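Local coordinates for protein export chaperone SatS (Mycobacterium tuberculosis H37Rv, PDB 6DNM) that acts as a chaperone for the SecA2 protein export pathway, probably assisting proteins exported by that route, at residues S55-H67 with Y77-V91. Residues are numbered along the deposited sequence; the frame is centred on the assembly and turned at random.
Sequences SERALARYLADEH and YDDIRTAATDGSLAV
Leu63 packs its two methyls against different residues of 77-91. CG stands anti to the carbonyl carbon (chi1 -65°), which turns the branch toward that segment; CD1 lies 3.8 Å from Leu89 CD2 and also touches Ile80 CG2, while CD2 comes obliquely against the Tyr77 ring, 3.5 Å from Tyr77 OH. Next to Leu63, Ala84 CB sits 3.6 Å from Ala64 N and 4.0 Å from Ala64 CB; with small residues on both sides, the backbones close to 4.8 Å between the CA atoms of Ala64 and Ala84. The two short helices cross at -110° with their axes 8.7 Å apart, and a Schellman motif at Gly87 ends the second. The chain then runs back along helix 56-63, setting Leu89 CD2 against Ala60 CB and Val91 CG1 across Leu59 CD2 at about a right angle. Leu63 also rests on Leu33 of strand 29-37, and Leu89 on Phe12 and Trp13 of helix 12-16. At the polar end, a water donates to the carbonyl oxygens of Leu63 and Asp65 and accepts from Tyr77 OH, which is also hydrogen-bonded to His69. Nearby, Glu66 OE1 lies over one face of the Arg81 guanidinium, 3.2 Å from Arg81 NE; no N-H points at it, making this salt bridge a matter of charge alone.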
ATOM      1  N   SER A  55      13.155  -7.115   0.300  1.00 14.93           N
ATOM      2  CA  SER A  55      13.343  -7.925  -0.889  1.00 16.24           C
ATOM      3  C   SER A  55      12.313  -9.037  -0.895  1.00 16.46           C
ATOM      4  O   SER A  55      11.752  -9.408   0.144  1.00 15.87           O
ATOM      5  CB  SER A  55      14.745  -8.537  -0.944  1.00 17.64           C
ATOM      6  OG  SER A  55      14.930  -9.471   0.110  1.00 19.54           O
ATOM      7  N   GLU A  56      12.105  -9.593  -2.085  1.00 18.57           N
ATOM      8  CA  GLU A  56      11.253 -10.766  -2.195  1.00 19.33           C
ATOM      9  C   GLU A  56      11.837 -11.944  -1.423  1.00 17.80           C
ATOM     10  O   GLU A  56      11.096 -12.696  -0.781  1.00 17.88           O
ATOM     11  CB  GLU A  56      11.016 -11.093  -3.665  1.00 23.46           C
ATOM     12  CG  GLU A  56      10.330  -9.951  -4.412  1.00 28.95           C
ATOM     13  CD  GLU A  56      10.640  -9.934  -5.896  1.00 33.57           C
ATOM     14  OE1 GLU A  56      11.296  -8.970  -6.370  1.00 35.53           O
ATOM     15  OE2 GLU A  56      10.219 -10.880  -6.590  1.00 34.32           O
ATOM     16  N   ARG A  57      13.166 -12.094  -1.430  1.00 18.56           N
ATOM     17  CA  ARG A  57      13.788 -13.197  -0.700  1.00 18.66           C
ATOM     18  C   ARG A  57      13.533 -13.079   0.798  1.00 17.31           C
ATOM     19  O   ARG A  57      13.248 -14.078   1.469  1.00 17.93           O
ATOM     20  CB  ARG A  57      15.291 -13.252  -0.984  1.00 21.36           C
ATOM     21  CG  ARG A  57      16.010 -14.415  -0.301  1.00 24.17           C
ATOM     22  CD  ARG A  57      17.408 -14.660  -0.877  1.00 27.28           C
ATOM     23  NE  ARG A  57      18.436 -13.874  -0.195  1.00 28.58           N
ATOM     24  CZ  ARG A  57      19.735 -13.945  -0.474  1.00 28.80           C
ATOM     25  NH1 ARG A  57      20.168 -14.772  -1.420  1.00 28.13           N
ATOM     26  NH2 ARG A  57      20.606 -13.196   0.195  1.00 28.12           N
ATOM     27  N   ALA A  58      13.636 -11.864   1.340  1.00 16.79           N
ATOM     28  CA  ALA A  58      13.390 -11.672   2.762  1.00 16.00           C
ATOM     29  C   ALA A  58      11.950 -12.025   3.110  1.00 14.92           C
ATOM     30  O   ALA A  58      11.691 -12.670   4.131  1.00 15.41           O
ATOM     31  CB  ALA A  58      13.721 -10.231   3.156  1.00 16.96           C
ATOM     32  N   LEU A  59      10.998 -11.604   2.269  1.00 13.78           N
ATOM     33  CA  LEU A  59       9.598 -11.957   2.473  1.00 13.47           C
ATOM     34  C   LEU A  59       9.401 -13.470   2.431  1.00 13.47           C
ATOM     35  O   LEU A  59       8.731 -14.046   3.297  1.00 14.17           O
ATOM     36  CB  LEU A  59       8.749 -11.251   1.412  1.00 13.36           C
ATOM     37  CG  LEU A  59       7.251 -11.585   1.342  1.00 13.11           C
ATOM     38  CD1 LEU A  59       6.568 -11.459   2.704  1.00 14.15           C
ATOM     39  CD2 LEU A  59       6.545 -10.725   0.281  1.00 14.43           C
ATOM     40  N   ALA A  60      10.000 -14.139   1.444  1.00 14.49           N
ATOM     41  CA  ALA A  60       9.870 -15.590   1.346  1.00 15.19           C
ATOM     42  C   ALA A  60      10.459 -16.291   2.567  1.00 16.05           C
ATOM     43  O   ALA A  60       9.901 -17.289   3.045  1.00 17.31           O
ATOM     44  CB  ALA A  60      10.528 -16.087   0.060  1.00 16.50           C
ATOM     45  N   ARG A  61      11.584 -15.786   3.091  1.00 15.70           N
ATOM     46  CA  ARG A  61      12.173 -16.376   4.295  1.00 15.16           C
ATOM     47  C   ARG A  61      11.227 -16.254   5.479  1.00 14.76           C
ATOM     48  O   ARG A  61      11.067 -17.199   6.261  1.00 17.25           O
ATOM     49  CB  ARG A  61      13.482 -15.668   4.640  1.00 17.42           C
ATOM     50  CG  ARG A  61      14.637 -16.046   3.771  1.00 20.71           C
ATOM     51  CD  ARG A  61      15.140 -17.399   4.122  1.00 22.70           C
ATOM     52  NE  ARG A  61      16.285 -17.736   3.292  1.00 22.86           N
ATOM     53  CZ  ARG A  61      16.491 -18.940   2.778  1.00 23.45           C
ATOM     54  NH1 ARG A  61      15.619 -19.909   3.010  1.00 24.92           N
ATOM     55  NH2 ARG A  61      17.558 -19.163   2.032  1.00 21.92           N
ATOM     56  N   TYR A  62      10.612 -15.082   5.636  1.00 13.96           N
ATOM     57  CA  TYR A  62       9.658 -14.876   6.713  1.00 14.27           C
ATOM     58  C   TYR A  62       8.478 -15.832   6.586  1.00 14.29           C
ATOM     59  O   TYR A  62       8.043 -16.433   7.579  1.00 14.93           O
ATOM     60  CB  TYR A  62       9.185 -13.423   6.676  1.00 14.47           C
ATOM     61  CG  TYR A  62       8.157 -13.068   7.723  1.00 15.02           C
ATOM     62  CD1 TYR A  62       8.543 -12.609   8.975  1.00 16.44           C
ATOM     63  CD2 TYR A  62       6.793 -13.175   7.453  1.00 16.40           C
ATOM     64  CE1 TYR A  62       7.602 -12.276   9.935  1.00 18.26           C
ATOM     65  CE2 TYR A  62       5.844 -12.854   8.407  1.00 18.05           C
ATOM     66  CZ  TYR A  62       6.252 -12.400   9.648  1.00 18.55           C
ATOM     67  OH  TYR A  62       5.305 -12.076  10.600  1.00 21.69           O
ATOM     68  N   LEU A  63       7.965 -16.007   5.365  1.00 14.28           N
ATOM     69  CA  LEU A  63       6.791 -16.843   5.142  1.00 14.59           C
ATOM     70  C   LEU A  63       7.074 -18.326   5.347  1.00 15.01           C
ATOM     71  O   LEU A  63       6.128 -19.105   5.487  1.00 16.21           O
ATOM     72  CB  LEU A  63       6.226 -16.592   3.740  1.00 15.04           C
ATOM     73  CG  LEU A  63       5.682 -15.185   3.493  1.00 14.28           C
ATOM     74  CD1 LEU A  63       5.475 -14.944   2.000  1.00 14.76           C
ATOM     75  CD2 LEU A  63       4.388 -14.988   4.273  1.00 15.41           C
ATOM     76  N   ALA A  64       8.346 -18.729   5.375  1.00 15.53           N
ATOM     77  CA  ALA A  64       8.699 -20.112   5.684  1.00 17.30           C
ATOM     78  C   ALA A  64       8.571 -20.430   7.164  1.00 19.65           C
ATOM     79  O   ALA A  64       8.524 -21.611   7.527  1.00 20.38           O
ATOM     80  CB  ALA A  64      10.134 -20.407   5.248  1.00 16.68           C
ATOM     81  N   ASP A  65       8.535 -19.416   8.020  1.00 21.60           N
ATOM     82  CA  ASP A  65       8.498 -19.630   9.458  1.00 26.67           C
ATOM     83  C   ASP A  65       7.061 -19.620   9.955  1.00 28.94           C
ATOM     84  O   ASP A  65       6.179 -18.998   9.357  1.00 28.16           O
ATOM     85  CB  ASP A  65       9.285 -18.535  10.179  1.00 29.34           C
ATOM     86  CG  ASP A  65      10.777 -18.703  10.039  1.00 31.23           C
ATOM     87  OD1 ASP A  65      11.217 -19.854   9.855  1.00 31.10           O
ATOM     88  OD2 ASP A  65      11.510 -17.695  10.116  1.00 33.47           O
ATOM     89  N   GLU A  66       6.832 -20.330  11.055  1.00 32.08           N
ATOM     90  CA  GLU A  66       5.544 -20.272  11.730  1.00 35.25           C
ATOM     91  C   GLU A  66       5.350 -18.882  12.313  1.00 34.37           C
ATOM     92  O   GLU A  66       6.263 -18.322  12.928  1.00 34.51           O
ATOM     93  CB  GLU A  66       5.499 -21.301  12.855  1.00 38.81           C
ATOM     94  CG  GLU A  66       4.110 -21.817  13.174  1.00 42.59           C
ATOM     95  CD  GLU A  66       3.635 -22.855  12.179  1.00 45.89           C
ATOM     96  OE1 GLU A  66       3.153 -22.464  11.094  1.00 47.03           O
ATOM     97  OE2 GLU A  66       3.748 -24.061  12.482  1.00 47.21           O
ATOM     98  N   HIS A  67       4.161 -18.325  12.122  1.00 34.02           N
ATOM     99  CA  HIS A  67       3.881 -16.977  12.578  1.00 34.08           C
ATOM    100  C   HIS A  67       2.424 -16.882  12.994  1.00 35.21           C
ATOM    101  O   HIS A  67       1.560 -17.599  12.482  1.00 36.47           O
ATOM    102  CB  HIS A  67       4.144 -15.935  11.480  1.00 33.74           C
ATOM    103  CG  HIS A  67       5.591 -15.745  11.156  1.00 33.05           C
ATOM    104  ND1 HIS A  67       6.508 -15.282  12.075  1.00 33.21           N
ATOM    105  CD2 HIS A  67       6.279 -15.947  10.008  1.00 33.71           C
ATOM    106  CE1 HIS A  67       7.700 -15.213  11.509  1.00 32.90           C
ATOM    107  NE2 HIS A  67       7.589 -15.615  10.257  1.00 34.62           N
ATOM    108  N   TYR A  77      -3.635 -19.487   3.708  1.00 16.02           N
ATOM    109  CA  TYR A  77      -2.314 -19.096   4.185  1.00 15.17           C
ATOM    110  C   TYR A  77      -1.360 -20.287   4.227  1.00 15.89           C
ATOM    111  O   TYR A  77      -0.174 -20.155   3.907  1.00 16.05           O
ATOM    112  CB  TYR A  77      -2.384 -18.400   5.547  1.00 16.07           C
ATOM    113  CG  TYR A  77      -1.014 -17.908   5.955  1.00 16.41           C
ATOM    114  CD1 TYR A  77      -0.481 -16.754   5.399  1.00 17.65           C
ATOM    115  CD2 TYR A  77      -0.222 -18.640   6.843  1.00 17.27           C
ATOM    116  CE1 TYR A  77       0.784 -16.314   5.738  1.00 18.22           C
ATOM    117  CE2 TYR A  77       1.048 -18.206   7.198  1.00 17.95           C
ATOM    118  CZ  TYR A  77       1.545 -17.038   6.634  1.00 17.85           C
ATOM    119  OH  TYR A  77       2.800 -16.580   6.964  1.00 19.05           O
ATOM    120  N   ASP A  78      -1.858 -21.456   4.607  1.00 17.39           N
ATOM    121  CA  ASP A  78      -1.013 -22.646   4.655  1.00 20.76           C
ATOM    122  C   ASP A  78      -0.411 -22.977   3.301  1.00 18.74           C
ATOM    123  O   ASP A  78       0.674 -23.489   3.252  1.00 18.51           O
ATOM    124  CB  ASP A  78      -1.743 -23.852   5.238  1.00 26.68           C
ATOM    125  CG  ASP A  78      -0.779 -24.918   5.777  1.00 34.38           C
ATOM    126  OD1 ASP A  78      -0.141 -24.673   6.826  1.00 37.81           O
ATOM    127  OD2 ASP A  78      -0.668 -25.987   5.168  1.00 37.06           O
ATOM    128  N   ASP A  79      -1.116 -22.667   2.218  1.00 19.29           N
ATOM    129  CA  ASP A  79      -0.556 -22.861   0.882  1.00 18.98           C
ATOM    130  C   ASP A  79       0.673 -21.987   0.669  1.00 16.55           C
ATOM    131  O   ASP A  79       1.646 -22.410   0.036  1.00 15.76           O
ATOM    132  CB  ASP A  79      -1.610 -22.550  -0.185  1.00 22.84           C
ATOM    133  CG  ASP A  79      -2.600 -23.684  -0.389  1.00 29.35           C
ATOM    134  OD1 ASP A  79      -2.429 -24.765   0.214  1.00 32.33           O
ATOM    135  OD2 ASP A  79      -3.555 -23.492  -1.169  1.00 30.99           O
ATOM    136  N   ILE A  80       0.640 -20.754   1.179  1.00 14.92           N
ATOM    137  CA  ILE A  80       1.797 -19.870   1.064  1.00 14.16           C
ATOM    138  C   ILE A  80       2.966 -20.410   1.874  1.00 14.81           C
ATOM    139  O   ILE A  80       4.095 -20.501   1.376  1.00 15.71           O
ATOM    140  CB  ILE A  80       1.428 -18.437   1.482  1.00 14.92           C
ATOM    141  CG1 ILE A  80       0.348 -17.875   0.549  1.00 15.50           C
ATOM    142  CG2 ILE A  80       2.685 -17.558   1.511  1.00 16.33           C
ATOM    143  CD1 ILE A  80      -0.321 -16.620   1.061  1.00 16.48           C
ATOM    144  N   ARG A  81       2.712 -20.766   3.135  1.00 15.00           N
ATOM    145  CA  ARG A  81       3.782 -21.250   4.000  1.00 15.33           C
ATOM    146  C   ARG A  81       4.393 -22.529   3.449  1.00 16.24           C
ATOM    147  O   ARG A  81       5.621 -22.685   3.440  1.00 16.37           O
ATOM    148  CB  ARG A  81       3.242 -21.465   5.417  1.00 17.32           C
ATOM    149  CG  ARG A  81       4.279 -22.007   6.392  1.00 19.94           C
ATOM    150  CD  ARG A  81       3.772 -21.977   7.823  1.00 24.89           C
ATOM    151  NE  ARG A  81       2.601 -22.828   8.004  1.00 29.71           N
ATOM    152  CZ  ARG A  81       2.650 -24.076   8.457  1.00 33.91           C
ATOM    153  NH1 ARG A  81       3.817 -24.626   8.768  1.00 35.64           N
ATOM    154  NH2 ARG A  81       1.533 -24.778   8.593  1.00 35.00           N
ATOM    155  N   THR A  82       3.549 -23.449   2.967  1.00 16.37           N
ATOM    156  CA  THR A  82       4.037 -24.703   2.398  1.00 17.69           C
ATOM    157  C   THR A  82       4.838 -24.464   1.122  1.00 16.26           C
ATOM    158  O   THR A  82       5.841 -25.141   0.876  1.00 16.29           O
ATOM    159  CB  THR A  82       2.855 -25.643   2.123  1.00 20.50           C
ATOM    160  OG1 THR A  82       2.126 -25.869   3.336  1.00 25.13           O
ATOM    161  CG2 THR A  82       3.345 -26.971   1.598  1.00 23.19           C
ATOM    162  N   ALA A  83       4.416 -23.507   0.295  1.00 15.50           N
ATOM    163  CA  ALA A  83       5.218 -23.168  -0.876  1.00 15.01           C
ATOM    164  C   ALA A  83       6.573 -22.608  -0.462  1.00 14.76           C
ATOM    165  O   ALA A  83       7.598 -22.922  -1.080  1.00 16.27           O
ATOM    166  CB  ALA A  83       4.466 -22.180  -1.769  1.00 14.89           C
ATOM    167  N   ALA A  84       6.591 -21.750   0.563  1.00 15.01           N
ATOM    168  CA  ALA A  84       7.857 -21.222   1.061  1.00 16.37           C
ATOM    169  C   ALA A  84       8.777 -22.344   1.531  1.00 17.97           C
ATOM    170  O   ALA A  84       9.967 -22.371   1.189  1.00 18.40           O
ATOM    171  CB  ALA A  84       7.599 -20.223   2.189  1.00 18.41           C
ATOM    172  N   THR A  85       8.244 -23.283   2.317  1.00 16.68           N
ATOM    173  CA  THR A  85       9.094 -24.361   2.818  1.00 17.40           C
ATOM    174  C   THR A  85       9.434 -25.376   1.730  1.00 17.50           C
ATOM    175  O   THR A  85      10.485 -26.023   1.803  1.00 19.07           O
ATOM    176  CB  THR A  85       8.488 -25.013   4.071  1.00 17.78           C
ATOM    177  OG1 THR A  85       7.180 -25.520   3.784  1.00 18.22           O
ATOM    178  CG2 THR A  85       8.387 -23.988   5.204  1.00 17.87           C
ATOM    179  N   ASP A  86       8.579 -25.521   0.713  1.00 17.11           N
ATOM    180  CA  ASP A  86       8.905 -26.375  -0.425  1.00 18.20           C
ATOM    181  C   ASP A  86      10.024 -25.791  -1.269  1.00 19.73           C
ATOM    182  O   ASP A  86      10.625 -26.514  -2.069  1.00 20.26           O
ATOM    183  CB  ASP A  86       7.703 -26.517  -1.362  1.00 18.80           C
ATOM    184  CG  ASP A  86       6.673 -27.511  -0.877  1.00 18.60           C
ATOM    185  OD1 ASP A  86       6.926 -28.233   0.114  1.00 18.82           O
ATOM    186  OD2 ASP A  86       5.606 -27.574  -1.523  1.00 19.12           O
ATOM    187  N   GLY A  87      10.285 -24.493  -1.143  1.00 18.90           N
ATOM    188  CA  GLY A  87      11.210 -23.826  -2.031  1.00 20.10           C
ATOM    189  C   GLY A  87      10.616 -23.398  -3.352  1.00 20.00           C
ATOM    190  O   GLY A  87      11.356 -22.942  -4.229  1.00 22.68           O
ATOM    191  N   SER A  88       9.303 -23.517  -3.521  1.00 19.36           N
ATOM    192  CA  SER A  88       8.643 -23.214  -4.781  1.00 19.95           C
ATOM    193  C   SER A  88       7.938 -21.866  -4.774  1.00 19.37           C
ATOM    194  O   SER A  88       7.388 -21.471  -5.806  1.00 20.87           O
ATOM    195  CB  SER A  88       7.628 -24.310  -5.110  1.00 20.88           C
ATOM    196  OG  SER A  88       6.624 -24.366  -4.111  1.00 21.48           O
ATOM    197  N   LEU A  89       7.928 -21.162  -3.642  1.00 18.88           N
ATOM    198  CA  LEU A  89       7.269 -19.865  -3.571  1.00 17.31           C
ATOM    199  C   LEU A  89       7.974 -18.885  -4.497  1.00 19.10           C
ATOM    200  O   LEU A  89       9.196 -18.721  -4.438  1.00 20.42           O
ATOM    201  CB  LEU A  89       7.308 -19.339  -2.138  1.00 17.14           C
ATOM    202  CG  LEU A  89       6.529 -18.034  -1.926  1.00 18.55           C
ATOM    203  CD1 LEU A  89       5.030 -18.300  -1.959  1.00 19.94           C
ATOM    204  CD2 LEU A  89       6.923 -17.360  -0.620  1.00 20.55           C
ATOM    205  N   ALA A  90       7.201 -18.243  -5.363  1.00 18.03           N
ATOM    206  CA  ALA A  90       7.732 -17.274  -6.317  1.00 20.86           C
ATOM    207  C   ALA A  90       6.930 -16.005  -6.091  1.00 20.64           C
ATOM    208  O   ALA A  90       5.802 -15.888  -6.580  1.00 22.07           O
ATOM    209  CB  ALA A  90       7.593 -17.766  -7.753  1.00 22.62           C
ATOM    210  N   VAL A  91       7.498 -15.080  -5.323  1.00 20.80           N
ATOM    211  CA  VAL A  91       6.829 -13.815  -5.057  1.00 21.08           C
ATOM    212  C   VAL A  91       6.864 -12.990  -6.333  1.00 22.16           C
ATOM    213  O   VAL A  91       7.928 -12.782  -6.928  1.00 25.79           O
ATOM    214  CB  VAL A  91       7.489 -13.080  -3.885  1.00 22.10           C
ATOM    215  CG1 VAL A  91       6.743 -11.789  -3.587  1.00 22.68           C
ATOM    216  CG2 VAL A  91       7.512 -13.977  -2.663  1.00 22.93           C
TER
HETATM  217  O   HOH W   1       4.379 -18.536   7.507  1.00 20.40           O